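PDB 3TCS: racemase, putative from Roseobacter denitrificans, which probably acts as a magnesium-dependent racemase or hydro-lyase of the mandelate racemase/muconate lactonizing enzyme family, within the enolase superfamily. Local coordinates for residues F31-D34 with A35-F38; P96-Y99 with L100-M104; V314-F317 with T318-L322; S374-W377 with L378-Q382. All coordinates share one frame; numbering follows the deposited sequence.

Contact 1: residues F31-D34 with A35-F38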
loop_
_atom_site.group_PDB
_atom_site.type_symbol
_atom_site.label_atom_id
_atom_site.label_comp_id
_atom_site.label_asym_id
_atom_site.label_seq_id
_atom_site.Cartn_x
_atom_site.Cartn_y
_atom_site.Cartn_z
ATOM N N PHE B 31 -7.759 19.328 -9.185
ATOM C CA PHE B 31 -9.159 19.651 -9.450
ATOM C C PHE B 31 -9.796 18.270 -9.433
ATOM O O PHE B 31 -9.562 17.466 -10.334
ATOM C CB PHE B 31 -9.269 20.289 -10.834
ATOM C CG PHE B 31 -8.355 21.467 -11.024
ATOM C CD1 PHE B 31 -8.826 22.767 -10.855
ATOM C CD2 PHE B 31 -7.014 21.276 -11.347
ATOM C CE1 PHE B 31 -7.976 23.858 -11.006
ATOM C CE2 PHE B 31 -6.155 22.356 -11.499
ATOM C CZ PHE B 31 -6.635 23.655 -11.327
ATOM N N THR B 32 -10.614 17.991 -8.424
ATOM C CA THR B 32 -11.155 16.647 -8.296
ATOM C C THR B 32 -12.581 16.506 -7.785
ATOM O O THR B 32 -13.174 17.452 -7.258
ATOM C CB THR B 32 -10.260 15.863 -7.305
ATOM O OG1 THR B 32 -10.562 14.465 -7.342
ATOM C CG2 THR B 32 -10.506 16.373 -5.888
ATOM N N ASN B 33 -13.135 15.313 -7.988
ATOM C CA ASN B 33 -14.420 14.960 -7.399
ATOM C C ASN B 33 -14.105 13.574 -6.835
ATOM O O ASN B 33 -12.939 13.182 -6.827
ATOM C CB ASN B 33 -15.621 14.979 -8.375
ATOM C CG ASN B 33 -15.487 14.031 -9.552
ATOM O OD1 ASN B 33 -14.763 13.038 -9.513
ATOM N ND2 ASN B 33 -16.236 14.333 -10.610
ATOM N N ASP B 34 -15.093 12.838 -6.347
ATOM C CA ASP B 34 -14.798 11.535 -5.757
ATOM C C ASP B 34 -14.291 10.457 -6.717
ATOM O O ASP B 34 -13.607 9.529 -6.298
ATOM C CB ASP B 34 -16.030 11.015 -5.014
ATOM C CG ASP B 34 -16.359 11.839 -3.782
ATOM O OD1 ASP B 34 -15.731 12.905 -3.584
ATOM O OD2 ASP B 34 -17.247 11.420 -3.009
ATOM N N ALA B 35 -14.611 10.587 -8.001
ATOM C CA ALA B 35 -14.216 9.587 -8.991
ATOM C C ALA B 35 -12.914 9.861 -9.744
ATOM O O ALA B 35 -12.163 8.933 -10.050
ATOM C CB ALA B 35 -15.349 9.392 -9.987
ATOM N N VAL B 36 -12.643 11.123 -10.055
ATOM C CA VAL B 36 -11.427 11.446 -10.794
ATOM C C VAL B 36 -10.902 12.829 -10.441
ATOM O O VAL B 36 -11.680 13.740 -10.119
ATOM C CB VAL B 36 -11.680 11.374 -12.319
ATOM C CG1 VAL B 36 -12.665 12.446 -12.726
ATOM C CG2 VAL B 36 -10.370 11.531 -13.083
ATOM N N GLY B 37 -9.579 12.974 -10.500
ATOM C CA GLY B 37 -8.944 14.241 -10.192
ATOM C C GLY B 37 -7.796 14.540 -11.139
ATOM O O GLY B 37 -6.963 13.678 -11.413
ATOM N N PHE B 38 -7.754 15.766 -11.645
ATOM C CA PHE B 38 -6.701 16.178 -12.564
ATOM C C PHE B 38 -5.664 17.024 -11.845
ATOM O O PHE B 38 -5.967 17.690 -10.852
ATOM C CB PHE B 38 -7.311 16.951 -13.735
ATOM C CG PHE B 38 -8.255 16.128 -14.565
ATOM C CD1 PHE B 38 -7.772 15.109 -15.382
ATOM C CD2 PHE B 38 -9.626 16.338 -14.493
ATOM C CE1 PHE B 38 -8.641 14.305 -16.117
ATOM C CE2 PHE B 38 -10.512 15.536 -15.225
ATOM C CZ PHE B 38 -10.015 14.518 -16.039
#
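Asn33 and the backbone of Ala35 and Val36 make the turn of a beta hairpin between strands 25-32 and 37-43. Asn33 CG sits between its own backbone N and carbonyl carbon (chi1 60°), which brings OD1 back over the chain to take two amides. Val36 N meets Asn33 OD1 at 2.9 Å, nearly along the C=O axis. Ala35 N, also 2.9 Å from Asn33 OD1, comes in from above the carboxamide plane, by a more bent bond that makes an Asx turn. With an alanine here both amides would probably lose this acceptor, and the turn would be freer to change shape. Asn33 N in turn donates to Val36 O at 3.0 Å, and Thr32 OG1 lies 3.1 Å from the same oxygen. Next along the strands, Phe31 and Phe38 form an antiparallel hydrogen-bonded pair, with Phe38 N 2.8 Å from Phe31 O. Outside the hairpin, the rings of Trp50 and Tyr383 meet that of Phe31 at a slant, while Ala58 and Cys62 of helix 58-73 touch Thr32. Opposite Thr32, at the non-hydrogen-bonded pair, stands Gly37, where a CB would fall only 2.6 Å from Thr32 OG1.

Contact 2: residues P96-Y99 with L100-M104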
loop_
_atom_site.group_PDB
_atom_site.type_symbol
_atom_site.label_atom_id
_atom_site.label_comp_id
_atom_site.label_asym_id
_atom_site.label_seq_id
_atom_site.Cartn_x
_atom_site.Cartn_y
_atom_site.Cartn_z
ATOM N N PRO B 96 3.866 2.520 2.438
ATOM C CA PRO B 96 3.974 1.712 1.223
ATOM C C PRO B 96 2.557 1.402 0.760
ATOM O O PRO B 96 1.665 1.218 1.580
ATOM C CB PRO B 96 4.701 0.466 1.708
ATOM C CG PRO B 96 4.155 0.296 3.090
ATOM C CD PRO B 96 4.174 1.718 3.636
ATOM N N GLY B 97 2.332 1.355 -0.543
ATOM C CA GLY B 97 0.990 1.050 -0.990
ATOM C C GLY B 97 0.434 1.930 -2.083
ATOM O O GLY B 97 1.096 2.840 -2.584
ATOM N N SER B 98 -0.827 1.667 -2.401
ATOM C CA SER B 98 -1.551 2.332 -3.471
ATOM C C SER B 98 -1.749 3.844 -3.455
ATOM O O SER B 98 -1.451 4.505 -4.445
ATOM C CB SER B 98 -2.919 1.661 -3.629
ATOM O OG SER B 98 -3.628 2.188 -4.737
ATOM N N TYR B 99 -2.261 4.397 -2.357
ATOM C CA TYR B 99 -2.532 5.833 -2.336
ATOM C C TYR B 99 -1.369 6.752 -2.684
ATOM O O TYR B 99 -1.543 7.674 -3.480
ATOM C CB TYR B 99 -3.175 6.248 -1.005
ATOM C CG TYR B 99 -4.683 6.088 -1.008
ATOM C CD1 TYR B 99 -5.481 6.828 -1.885
ATOM C CD2 TYR B 99 -5.312 5.180 -0.154
ATOM C CE1 TYR B 99 -6.870 6.670 -1.911
ATOM C CE2 TYR B 99 -6.697 5.012 -0.171
ATOM C CZ TYR B 99 -7.470 5.760 -1.050
ATOM O OH TYR B 99 -8.835 5.591 -1.065
ATOM N N LEU B 100 -0.187 6.517 -2.123
ATOM C CA LEU B 100 0.946 7.383 -2.453
ATOM C C LEU B 100 1.278 7.312 -3.948
ATOM O O LEU B 100 1.581 8.332 -4.567
ATOM C CB LEU B 100 2.194 7.003 -1.643
ATOM C CG LEU B 100 3.396 7.946 -1.819
ATOM C CD1 LEU B 100 3.148 9.238 -1.060
ATOM C CD2 LEU B 100 4.673 7.274 -1.323
ATOM N N ARG B 101 1.223 6.114 -4.528
ATOM C CA ARG B 101 1.533 5.953 -5.948
ATOM C C ARG B 101 0.452 6.562 -6.823
ATOM O O ARG B 101 0.749 7.138 -7.866
ATOM C CB ARG B 101 1.711 4.477 -6.317
ATOM C CG ARG B 101 3.069 3.907 -5.960
ATOM C CD ARG B 101 3.184 3.741 -4.480
ATOM N NE ARG B 101 4.507 3.313 -4.047
ATOM C CZ ARG B 101 4.862 3.266 -2.770
ATOM N NH1 ARG B 101 3.981 3.617 -1.844
ATOM N NH2 ARG B 101 6.086 2.896 -2.423
ATOM N N ARG B 102 -0.803 6.417 -6.410
ATOM C CA ARG B 102 -1.917 6.989 -7.166
ATOM C C ARG B 102 -1.745 8.501 -7.253
ATOM O O ARG B 102 -2.073 9.120 -8.268
ATOM C CB ARG B 102 -3.249 6.693 -6.473
ATOM C CG ARG B 102 -3.711 5.250 -6.551
ATOM C CD ARG B 102 -4.948 5.040 -5.681
ATOM N NE ARG B 102 -5.429 3.663 -5.757
ATOM C CZ ARG B 102 -6.548 3.288 -6.370
ATOM N NH1 ARG B 102 -7.323 4.188 -6.970
ATOM N NH2 ARG B 102 -6.886 2.006 -6.389
ATOM N N ALA B 103 -1.232 9.087 -6.173
ATOM C CA ALA B 103 -1.019 10.533 -6.094
ATOM C C ALA B 103 0.198 10.942 -6.919
ATOM O O ALA B 103 0.148 11.906 -7.687
ATOM C CB ALA B 103 -0.831 10.955 -4.632
ATOM N N MET B 104 1.294 10.207 -6.750
ATOM C CA MET B 104 2.515 10.480 -7.496
ATOM C C MET B 104 2.242 10.439 -8.997
ATOM O O MET B 104 2.810 11.224 -9.761
ATOM C CB MET B 104 3.585 9.436 -7.171
ATOM C CG MET B 104 4.129 9.498 -5.753
ATOM S SD MET B 104 5.099 8.019 -5.356
ATOM C CE MET B 104 6.272 8.002 -6.702
#
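Ser98 and Arg102, one helical turn apart, make the tight side of this contact. Ser98 OG is anti to its backbone N (chi1 -175°) and takes the N-H of Arg102 NE in a short bond of 2.5 Å, lying almost in the guanidinium plane. The Arg102 chain runs extended from CG to NE, its CG resting 3.2 Å from Ser98 O, and that same carbonyl receives Arg102 N at 2.8 Å. Side-chain and main-chain bonds thus tie the same two residues together. This is the first turn of helix 98-119, in the N-terminal domain of the enolase-superfamily fold, with Gly97 as N-cap. Gly97 has phi 134°, and a CB there would be jammed against the carbonyl oxygen of Pro96. The second subunit borders the tight side: Arg102 NH2 bonds to Lys94 O of that chain, and Phe95 of the same neighbour meets both Tyr99 and Arg102. The looser side is that of partly exposed Arg101. Bent at chi2 (72°), its chain curls back to the helix start, where NH1 gives Gly97 O only a weak bond of 3.1 Å, although CD comes close to the same oxygen. Arg101 NH1 also donates to Phe95 O of its own chain.

Contact 3: residues V314-F317 with T318-L322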
loop_
_atom_site.group_PDB
_atom_site.type_symbol
_atom_site.label_atom_id
_atom_site.label_comp_id
_atom_site.label_asym_id
_atom_site.label_seq_id
_atom_site.Cartn_x
_atom_site.Cartn_y
_atom_site.Cartn_z
ATOM N N VAL B 314 -6.448 7.617 -18.183
ATOM C CA VAL B 314 -5.620 6.416 -18.110
ATOM C C VAL B 314 -5.463 5.710 -19.462
ATOM O O VAL B 314 -4.378 5.224 -19.796
ATOM C CB VAL B 314 -6.163 5.430 -17.040
ATOM C CG1 VAL B 314 -7.531 4.880 -17.446
ATOM C CG2 VAL B 314 -5.158 4.317 -16.801
ATOM N N THR B 315 -6.533 5.670 -20.252
ATOM C CA THR B 315 -6.468 5.006 -21.548
ATOM C C THR B 315 -5.563 5.762 -22.523
ATOM O O THR B 315 -4.789 5.144 -23.262
ATOM C CB THR B 315 -7.880 4.827 -22.142
ATOM O OG1 THR B 315 -8.663 4.012 -21.261
ATOM C CG2 THR B 315 -7.810 4.139 -23.502
ATOM N N LEU B 316 -5.642 7.091 -22.508
ATOM C CA LEU B 316 -4.813 7.919 -23.385
ATOM C C LEU B 316 -3.337 7.794 -23.013
ATOM O O LEU B 316 -2.472 7.696 -23.889
ATOM C CB LEU B 316 -5.235 9.390 -23.298
ATOM C CG LEU B 316 -4.474 10.389 -24.179
ATOM C CD1 LEU B 316 -4.543 9.960 -25.644
ATOM C CD2 LEU B 316 -5.073 11.786 -24.006
ATOM N N PHE B 317 -3.044 7.799 -21.713
ATOM C CA PHE B 317 -1.659 7.667 -21.275
ATOM C C PHE B 317 -1.093 6.355 -21.804
ATOM O O PHE B 317 0.065 6.286 -22.222
ATOM C CB PHE B 317 -1.554 7.652 -19.749
ATOM C CG PHE B 317 -2.056 8.904 -19.082
ATOM C CD1 PHE B 317 -2.057 10.124 -19.754
ATOM C CD2 PHE B 317 -2.471 8.867 -17.756
ATOM C CE1 PHE B 317 -2.463 11.301 -19.104
ATOM C CE2 PHE B 317 -2.877 10.040 -17.093
ATOM C CZ PHE B 317 -2.871 11.254 -17.770
ATOM N N THR B 318 -1.919 5.314 -21.765
ATOM C CA THR B 318 -1.512 3.988 -22.226
ATOM C C THR B 318 -1.282 3.994 -23.734
ATOM O O THR B 318 -0.349 3.356 -24.232
ATOM C CB THR B 318 -2.579 2.934 -21.856
ATOM O OG1 THR B 318 -2.803 2.965 -20.440
ATOM C CG2 THR B 318 -2.116 1.540 -22.248
ATOM N N MET B 319 -2.134 4.716 -24.458
ATOM C CA MET B 319 -1.996 4.827 -25.908
ATOM C C MET B 319 -0.625 5.415 -26.253
ATOM O O MET B 319 0.061 4.917 -27.145
ATOM C CB MET B 319 -3.109 5.716 -26.479
ATOM C CG MET B 319 -4.466 5.030 -26.546
ATOM S SD MET B 319 -5.838 6.199 -26.698
ATOM C CE MET B 319 -5.323 7.159 -28.159
ATOM N N HIS B 320 -0.222 6.469 -25.548
ATOM C CA HIS B 320 1.079 7.079 -25.811
ATOM C C HIS B 320 2.209 6.112 -25.475
ATOM O O HIS B 320 3.190 6.009 -26.215
ATOM C CB HIS B 320 1.269 8.363 -24.996
ATOM C CG HIS B 320 0.633 9.574 -25.606
ATOM N ND1 HIS B 320 -0.727 9.799 -25.580
ATOM C CD2 HIS B 320 1.176 10.632 -26.253
ATOM C CE1 HIS B 320 -0.994 10.944 -26.181
ATOM N NE2 HIS B 320 0.142 11.470 -26.598
ATOM N N LEU B 321 2.072 5.406 -24.357
ATOM C CA LEU B 321 3.096 4.454 -23.944
ATOM C C LEU B 321 3.258 3.346 -24.984
ATOM O O LEU B 321 4.378 2.998 -25.360
ATOM C CB LEU B 321 2.741 3.830 -22.589
ATOM C CG LEU B 321 3.786 2.847 -22.039
ATOM C CD1 LEU B 321 5.017 3.618 -21.577
ATOM C CD2 LEU B 321 3.206 2.051 -20.886
ATOM N N LEU B 322 2.136 2.802 -25.451
ATOM C CA LEU B 322 2.167 1.725 -26.433
ATOM C C LEU B 322 2.758 2.139 -27.779
ATOM O O LEU B 322 3.203 1.285 -28.545
ATOM C CB LEU B 322 0.763 1.145 -26.625
ATOM C CG LEU B 322 0.219 0.314 -25.455
ATOM C CD1 LEU B 322 -1.207 -0.103 -25.757
ATOM C CD2 LEU B 322 1.094 -0.926 -25.237
#
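Val314 O is gripped twice by Thr318, which reaches it from opposite faces of the carbonyl plane. The hydroxyl supplies the shorter bond, Thr318 OG1 to Val314 O at 2.8 Å, while the helical amide Thr318 N stands 3.2 Å from the same oxygen. With OG1 beside its own backbone N (chi1 -56°), the buried hydroxyl turns back along the helix to an acceptor one turn earlier. Leu316 O repeats the pattern with a different donor. His320 N bonds to it at 3.1 Å, and His320 ND1 at 3.2 Å, the latter with the oxygen in the imidazole plane but the nitrogen well above the carbonyl plane. That bond implies a proton on ND1 and fixes the rotation of the ring. Leu316 and His320 lie side by side, pointing the same way, with Leu316 CD1 3.7 Å from His320 CE1. Met319, bent at its last torsion, brings CE to 3.8 Å from Leu316 CD1 on another flank. The touching residues are buried in helix 314-322 of the TIM-barrel domain. Thr315, Thr318 and Met319 pack on Leu332 of strand 332-335, Met319 and His320 touch strand 360-363, and His320 also meets helix 123-126 and the ring of Trp369.

Contact 4: residues S374-W377 with L378-Q382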
loop_
_atom_site.group_PDB
_atom_site.type_symbol
_atom_site.label_atom_id
_atom_site.label_comp_id
_atom_site.label_asym_id
_atom_site.label_seq_id
_atom_site.Cartn_x
_atom_site.Cartn_y
_atom_site.Cartn_z
ATOM N N SER B 374 -12.325 19.643 -19.662
ATOM C CA SER B 374 -13.523 20.465 -19.813
ATOM C C SER B 374 -13.591 21.592 -18.793
ATOM O O SER B 374 -13.550 21.346 -17.592
ATOM C CB SER B 374 -14.764 19.592 -19.660
ATOM O OG SER B 374 -15.923 20.389 -19.532
ATOM N N PRO B 375 -13.693 22.849 -19.260
ATOM C CA PRO B 375 -13.769 23.984 -18.334
ATOM C C PRO B 375 -14.977 23.870 -17.400
ATOM O O PRO B 375 -14.936 24.310 -16.250
ATOM C CB PRO B 375 -13.871 25.185 -19.270
ATOM C CG PRO B 375 -13.074 24.745 -20.453
ATOM C CD PRO B 375 -13.542 23.315 -20.650
ATOM N N GLU B 376 -16.055 23.285 -17.910
ATOM C CA GLU B 376 -17.276 23.097 -17.128
ATOM C C GLU B 376 -17.020 22.089 -16.011
ATOM O O GLU B 376 -17.446 22.284 -14.872
ATOM C CB GLU B 376 -18.405 22.603 -18.043
ATOM C CG GLU B 376 -19.678 22.132 -17.345
ATOM C CD GLU B 376 -20.365 23.216 -16.528
ATOM O OE1 GLU B 376 -20.332 24.397 -16.933
ATOM O OE2 GLU B 376 -20.955 22.877 -15.482
ATOM N N TRP B 377 -16.315 21.007 -16.334
ATOM C CA TRP B 377 -16.026 20.003 -15.320
ATOM C C TRP B 377 -15.147 20.641 -14.248
ATOM O O TRP B 377 -15.393 20.476 -13.052
ATOM C CB TRP B 377 -15.298 18.797 -15.929
ATOM C CG TRP B 377 -15.148 17.660 -14.956
ATOM C CD1 TRP B 377 -15.987 16.598 -14.803
ATOM C CD2 TRP B 377 -14.113 17.499 -13.981
ATOM N NE1 TRP B 377 -15.539 15.780 -13.793
ATOM C CE2 TRP B 377 -14.389 16.311 -13.272
ATOM C CE3 TRP B 377 -12.977 18.246 -13.636
ATOM C CZ2 TRP B 377 -13.569 15.847 -12.234
ATOM C CZ3 TRP B 377 -12.159 17.784 -12.600
ATOM C CH2 TRP B 377 -12.461 16.596 -11.915
ATOM N N LEU B 378 -14.120 21.371 -14.675
ATOM C CA LEU B 378 -13.223 22.032 -13.728
ATOM C C LEU B 378 -13.977 22.994 -12.807
ATOM O O LEU B 378 -13.692 23.074 -11.612
ATOM C CB LEU B 378 -12.125 22.793 -14.479
ATOM C CG LEU B 378 -11.119 21.906 -15.225
ATOM C CD1 LEU B 378 -10.178 22.763 -16.049
ATOM C CD2 LEU B 378 -10.334 21.075 -14.230
ATOM N N ALA B 379 -14.941 23.719 -13.364
ATOM C CA ALA B 379 -15.720 24.672 -12.575
ATOM C C ALA B 379 -16.417 24.002 -11.393
ATOM O O ALA B 379 -16.551 24.605 -10.325
ATOM C CB ALA B 379 -16.754 25.378 -13.465
ATOM N N ARG B 380 -16.854 22.757 -11.581
ATOM C CA ARG B 380 -17.545 22.024 -10.524
ATOM C C ARG B 380 -16.632 21.239 -9.590
ATOM O O ARG B 380 -17.103 20.658 -8.617
ATOM C CB ARG B 380 -18.551 21.037 -11.122
ATOM C CG ARG B 380 -19.561 21.646 -12.066
ATOM C CD ARG B 380 -20.665 20.648 -12.388
ATOM N NE ARG B 380 -21.602 21.206 -13.358
ATOM C CZ ARG B 380 -22.803 20.699 -13.629
ATOM N NH1 ARG B 380 -23.228 19.612 -12.998
ATOM N NH2 ARG B 380 -23.578 21.284 -14.536
ATOM N N SER B 381 -15.335 21.230 -9.870
ATOM C CA SER B 381 -14.387 20.460 -9.064
ATOM C C SER B 381 -13.951 21.058 -7.731
ATOM O O SER B 381 -14.161 22.239 -7.449
ATOM C CB SER B 381 -13.126 20.189 -9.882
ATOM O OG SER B 381 -12.358 21.378 -10.001
ATOM N N GLN B 382 -13.333 20.213 -6.913
ATOM C CA GLN B 382 -12.799 20.638 -5.631
ATOM C C GLN B 382 -11.345 20.987 -5.908
ATOM O O GLN B 382 -10.552 20.142 -6.344
ATOM C CB GLN B 382 -12.875 19.518 -4.599
ATOM C CG GLN B 382 -12.456 19.982 -3.217
ATOM C CD GLN B 382 -12.522 18.879 -2.188
ATOM O OE1 GLN B 382 -13.549 18.208 -2.043
ATOM N NE2 GLN B 382 -11.427 18.683 -1.462
#
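The Trp377 indole meets Leu378 and Ser381, crossing the Leu378 side chain at about a right angle. Its CB is 3.1 Å from Leu378 N, and CG stands opposite the backbone N (chi1 -172°), which sends the ring forward along the chain. Further out, Trp377 CE3 lies 3.9 Å from Leu378 CD2, a methyl that meets the six-membered ring at its edge. At the far rim Trp377 CZ3 reaches Ser381 CB at 3.8 Å. A serine in place of this tryptophan would probably open a gap beside Leu378 CD2 and Ser381 CB. Two further polar bonds frame the indole: the N-cap Ser374 takes Trp377 N on its OG at 3.3 Å, and Ser381 OG donates to a lone pair of Leu378 O at 2.7 Å. On the exposed flank Glu376 OE2 forms a salt bridge with Arg380 NE at 2.8 Å, joined by a weak bond from Arg380 NH2, with carboxylate and guanidinium planes 83° apart. Helix 375-380 thus lies at the surface beside the beta hairpin, where Trp377 makes a T-shaped stack with Phe38 and Leu378 rests on Phe31, just before the chain enters strand 382-387.

How the contacts relate
Contacts 1, 2 and 3 are largely buried, whereas contact 4 lies at the surface, its centre about 24 Å from the centre of the chain. Contact 3 is the most central, at about 8 Å, and belongs to the barrel domain; contacts 1 and 2 belong to the N-terminal domain. Only contacts 1 and 4 touch: Thr32 O and Gln382 N, 2.8 Å apart, probably bond where strand 382-387 joins the hairpin's sheet, and Trp377 CH2 packs 3.4 Å from Phe31 O. Chemistry follows place. In contact 3 side chains donate to helical carbonyls; contact 2 sets Arg102 at a subunit interface; contact 4 carries an exposed salt bridge; in contact 1 a side-chain carbonyl accepts backbone amides.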